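Local atomic coordinates of 16.4 kDa salivary peptide (Culex quinquefasciatus, PDB entry 7KC8), a protein that is of unknown function but, as a mosquito salivary beta-trefoil of the cysteine- and tryptophan-rich family, may bind sugars. Residues T9-F12 with K17-N20; Y96-V101 with E105-S110. All blocks are in the same frame, centred on the assembly; numbering follows the deposited sequence.

Contact 1 of 2, residues T9-F12 with K17-N20; sequences TLKF and KHIN
Lys11 lays the start of its side chain over one face of the His18 imidazole: CB stands 3.9 Å from the ring centroid, 11° off the normal, a CH-pi contact, and CG continues to 3.7 Å from His18 NE2. With CG anti to the backbone N (chi1 -170°), the chain passes from over the ring centre toward NE2 and CD2 before bending away. Thr9 CB meets the same ring at its edge, in plane. A water, also in the ring plane, lies 3.1 Å from His18 ND1 and accepts from Leu10 N at 2.8 Å. Alongside this packing the backbones pair as an antiparallel beta hairpin of the beta-trefoil, Lys11 and His18 forming its non-hydrogen-bonded pair. Phe12 N donates to Lys17 O (2.8 Å, 164° at the hydrogen), while Ile19 N reaches Leu10 O at 3.2 Å on a more bent path. That carbonyl also receives the His18 CA hydrogen. Leu10 CD2 and Ile19 CD1 meet at 3.9 Å, both side chains backed by Trp128. The Phe12 ring stands edge-to-face to Trp128. Lys17 sends its amine to a salt bridge with Asp36, and strand 128-132 holds the other edge of 9-12 through backbone bonds of Thr9 and Lys11.

Contact 2 of 2, residues Y96-V101 with E105-S110; sequences YWISNV and ECLVIS
Ile98 and Leu107 carry the apolar part of the contact, lying side by side and pointing the same way. Ile98 CB is 4.0 Å from Leu107 CB. Farther out, Ile98 CD1 comes to 4.2 Å from Leu107 CD2, so the two chains touch at both base and end. In Leu107, CG is anti to the backbone N (chi1 -176°), which runs the chain out alongside Ile98. Trp87 packs against both residues, Trp128 against Ile98, and Val115 and Thr117 against Leu107.

Backbone bonds join the strands on two sides of the non-hydrogen-bonded pair Ser99-Cys106. Leu107 N donates to Ile98 O at 2.8 Å; the bond is fairly straight, 165° at the hydrogen, but the donor sits above the carbonyl plane. Asn100 N reaches Glu105 O at 2.9 Å, nearly in line with the carbonyl bond. The Cys106 CA hydrogen also faces Ile98 O, and that of Ser99 faces Glu105 O.

Side-chain polar groups add one weak bond across the strands: a chi1 of 179° sets Ser99 OG beside its own carbonyl carbon, on the Asn100 side, where it donates weakly to Glu105 O over 3.1 Å. That carbonyl therefore takes both the Asn100 amide and the Ser99 hydroxyl. The other polar ends bond beyond the two strands: the Glu105 carboxylate to Thr117 and, as a salt bridge, to Arg72; the Asn100 side chain through OD1 to Tyr103 N in the turn and through ND2 to Ala84 O.

Cys106 projects from the same face as Ser99, and its sulfur forms a disulfide with Cys123, tying this strand covalently to the loop before strand 128-132. Strands 95-100 and 105-109, well away from exactly antiparallel, make a twisted beta hairpin of the ricin-type beta-trefoil fold.

Overall arrangement
From the N terminus, contact 1 closes first, bringing strand 17-21 back beside strand 8-12 across a four-residue loop. Well after it along the chain, contact 2 closes a short turn between strands 95-100 and 105-109. The two hairpins follow in series, neither nested nor crossed, with centres about 12 Å apart. They touch directly: the Phe12 ring packs on Val108, and Ile109 CD1 packs on the backbone carbonyl of Lys17. Trp128, on strand 128-132, touches side chains of both, so this late strand joins the early hairpin to the later one within the trefoil.

Contact 1 of 2, residues T9-F12 with K17-N20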
# COMPACT_ATOMS: atom_id res chain seq x y z
N THR A 9 5.42 -6.08 6.67
CA THR A 9 5.13 -6.76 5.40
C THR A 9 3.64 -6.51 5.14
O THR A 9 2.89 -6.42 6.07
CB THR A 9 5.53 -8.24 5.36
OG1 THR A 9 4.95 -8.92 6.45
CG2 THR A 9 7.03 -8.44 5.36
N LEU A 10 3.25 -6.37 3.89
CA LEU A 10 1.85 -6.10 3.50
C LEU A 10 1.33 -7.31 2.72
O LEU A 10 1.65 -7.43 1.55
CB LEU A 10 1.86 -4.86 2.61
CG LEU A 10 1.54 -3.53 3.27
CD1 LEU A 10 1.67 -3.57 4.78
CD2 LEU A 10 2.36 -2.41 2.67
N LYS A 11 0.50 -8.12 3.35
CA LYS A 11 -0.02 -9.35 2.72
C LYS A 11 -1.55 -9.32 2.65
O LYS A 11 -2.19 -9.19 3.66
CB LYS A 11 0.57 -10.56 3.45
CG LYS A 11 0.34 -11.91 2.82
CD LYS A 11 0.06 -12.96 3.86
CE LYS A 11 0.30 -14.38 3.41
NZ LYS A 11 1.33 -15.04 4.23
N PHE A 12 -2.08 -9.40 1.44
CA PHE A 12 -3.54 -9.48 1.23
C PHE A 12 -3.97 -10.90 1.60
O PHE A 12 -3.50 -11.86 1.02
CB PHE A 12 -3.87 -9.10 -0.21
CG PHE A 12 -5.27 -8.63 -0.45
CD1 PHE A 12 -5.78 -7.54 0.22
CD2 PHE A 12 -6.07 -9.26 -1.37
CE1 PHE A 12 -7.07 -7.10 -0.01
CE2 PHE A 12 -7.36 -8.83 -1.60
CZ PHE A 12 -7.86 -7.75 -0.92
N LYS A 17 -0.98 -12.64 -1.24
CA LYS A 17 -0.06 -11.85 -2.06
C LYS A 17 0.46 -10.66 -1.28
O LYS A 17 -0.32 -9.91 -0.68
CB LYS A 17 -0.75 -11.37 -3.34
CG LYS A 17 -1.08 -12.48 -4.33
CD LYS A 17 0.18 -13.15 -4.90
CE LYS A 17 -0.17 -14.03 -6.10
NZ LYS A 17 1.03 -14.36 -6.91
N HIS A 18 1.76 -10.46 -1.35
CA HIS A 18 2.39 -9.26 -0.78
C HIS A 18 2.47 -8.20 -1.87
O HIS A 18 2.40 -8.54 -3.01
CB HIS A 18 3.80 -9.54 -0.30
CG HIS A 18 3.91 -10.47 0.84
ND1 HIS A 18 4.31 -10.06 2.06
CD2 HIS A 18 3.72 -11.79 0.94
CE1 HIS A 18 4.34 -11.08 2.87
NE2 HIS A 18 3.99 -12.13 2.21
N ILE A 19 2.51 -6.95 -1.49
CA ILE A 19 2.75 -5.87 -2.44
C ILE A 19 4.22 -5.89 -2.84
O ILE A 19 5.09 -5.59 -2.02
CB ILE A 19 2.38 -4.50 -1.85
CG1 ILE A 19 0.91 -4.43 -1.46
CG2 ILE A 19 2.68 -3.39 -2.84
CD1 ILE A 19 0.56 -3.13 -0.74
N ASN A 20 4.50 -6.22 -4.09
CA ASN A 20 5.86 -6.14 -4.63
C ASN A 20 5.96 -4.95 -5.58
O ASN A 20 4.95 -4.40 -6.04
CB ASN A 20 6.25 -7.43 -5.36
CG ASN A 20 6.32 -8.63 -4.44
OD1 ASN A 20 6.02 -8.53 -3.25
ND2 ASN A 20 6.68 -9.78 -4.98
O HOH W 1 4.78 -7.08 1.61

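Contact 2 of 2, residues Y96-V101 with E105-S110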
# COMPACT_ATOMS: atom_id res chain seq x y z
N TYR A 96 -6.02 -5.98 9.18
CA TYR A 96 -6.27 -4.59 8.90
C TYR A 96 -6.94 -4.44 7.55
O TYR A 96 -6.77 -5.28 6.66
CB TYR A 96 -4.97 -3.80 8.94
CG TYR A 96 -4.29 -3.93 10.28
CD1 TYR A 96 -3.45 -4.98 10.54
CD2 TYR A 96 -4.53 -3.00 11.28
CE1 TYR A 96 -2.85 -5.12 11.76
CE2 TYR A 96 -3.93 -3.13 12.50
CZ TYR A 96 -3.10 -4.19 12.74
OH TYR A 96 -2.50 -4.32 13.96
N TRP A 97 -7.72 -3.38 7.41
CA TRP A 97 -8.08 -2.91 6.09
C TRP A 97 -7.49 -1.52 5.89
O TRP A 97 -7.26 -0.78 6.84
CB TRP A 97 -9.60 -2.91 5.87
CG TRP A 97 -10.42 -2.21 6.90
CD1 TRP A 97 -11.01 -2.77 8.00
CD2 TRP A 97 -10.79 -0.83 6.91
NE1 TRP A 97 -11.71 -1.81 8.70
CE2 TRP A 97 -11.60 -0.62 8.05
CE3 TRP A 97 -10.52 0.26 6.07
CZ2 TRP A 97 -12.14 0.64 8.37
CZ3 TRP A 97 -11.06 1.50 6.39
CH2 TRP A 97 -11.86 1.68 7.53
N ILE A 98 -7.20 -1.21 4.63
CA ILE A 98 -6.52 0.01 4.24
C ILE A 98 -7.39 0.72 3.22
O ILE A 98 -7.93 0.09 2.31
CB ILE A 98 -5.13 -0.29 3.64
CG1 ILE A 98 -4.30 -1.12 4.62
CG2 ILE A 98 -4.42 1.03 3.28
CD1 ILE A 98 -3.10 -1.80 3.96
N SER A 99 -7.49 2.04 3.35
CA SER A 99 -8.31 2.80 2.43
C SER A 99 -7.62 4.11 2.08
O SER A 99 -7.09 4.79 2.95
CB SER A 99 -9.67 3.10 3.05
OG SER A 99 -10.43 3.87 2.16
N ASN A 100 -7.67 4.46 0.79
CA ASN A 100 -7.14 5.75 0.37
C ASN A 100 -8.07 6.87 0.82
O ASN A 100 -9.27 6.86 0.52
CB ASN A 100 -6.98 5.78 -1.14
CG ASN A 100 -6.42 7.09 -1.63
OD1 ASN A 100 -7.16 8.00 -2.02
ND2 ASN A 100 -5.09 7.22 -1.58
N VAL A 101 -7.53 7.85 1.53
CA VAL A 101 -8.36 8.91 2.10
C VAL A 101 -8.98 9.78 0.99
O VAL A 101 -10.18 10.04 1.00
CB VAL A 101 -7.56 9.75 3.10
CG1 VAL A 101 -8.36 11.00 3.57
CG2 VAL A 101 -7.10 8.88 4.29
N GLU A 105 -11.52 4.63 -1.17
CA GLU A 105 -11.55 3.33 -1.87
C GLU A 105 -10.60 2.39 -1.13
O GLU A 105 -9.59 2.84 -0.69
CB GLU A 105 -11.09 3.45 -3.32
CG GLU A 105 -12.20 3.59 -4.31
CD GLU A 105 -11.76 4.28 -5.58
OE1 GLU A 105 -12.44 5.19 -6.01
OE2 GLU A 105 -10.73 3.90 -6.10
N CYS A 106 -10.95 1.12 -1.08
CA CYS A 106 -10.15 0.13 -0.33
C CYS A 106 -8.92 -0.30 -1.10
O CYS A 106 -9.01 -0.51 -2.28
CB CYS A 106 -10.98 -1.11 -0.02
SG CYS A 106 -12.63 -0.71 0.57
N LEU A 107 -7.80 -0.41 -0.40
CA LEU A 107 -6.63 -1.00 -1.06
C LEU A 107 -6.86 -2.51 -1.10
O LEU A 107 -7.30 -3.09 -0.12
CB LEU A 107 -5.35 -0.64 -0.34
CG LEU A 107 -4.13 -1.15 -1.06
CD1 LEU A 107 -3.86 -0.32 -2.30
CD2 LEU A 107 -2.94 -1.15 -0.14
N VAL A 108 -6.49 -3.10 -2.22
CA VAL A 108 -6.77 -4.52 -2.48
C VAL A 108 -5.76 -5.04 -3.50
O VAL A 108 -5.19 -4.26 -4.22
CB VAL A 108 -8.20 -4.54 -3.03
CG1 VAL A 108 -8.32 -5.05 -4.45
CG2 VAL A 108 -9.22 -5.12 -2.08
N ILE A 109 -5.51 -6.34 -3.47
CA ILE A 109 -4.74 -7.01 -4.56
C ILE A 109 -5.78 -7.82 -5.34
O ILE A 109 -6.45 -8.61 -4.74
CB ILE A 109 -3.56 -7.83 -4.05
CG1 ILE A 109 -2.53 -6.94 -3.36
CG2 ILE A 109 -2.95 -8.61 -5.18
CD1 ILE A 109 -1.30 -7.66 -2.97
N SER A 110 -5.90 -7.58 -6.63
CA SER A 110 -6.94 -8.20 -7.44
C SER A 110 -6.61 -9.66 -7.76
O SER A 110 -5.50 -10.15 -7.52
CB SER A 110 -7.14 -7.44 -8.75
OG SER A 110 -6.26 -7.94 -9.74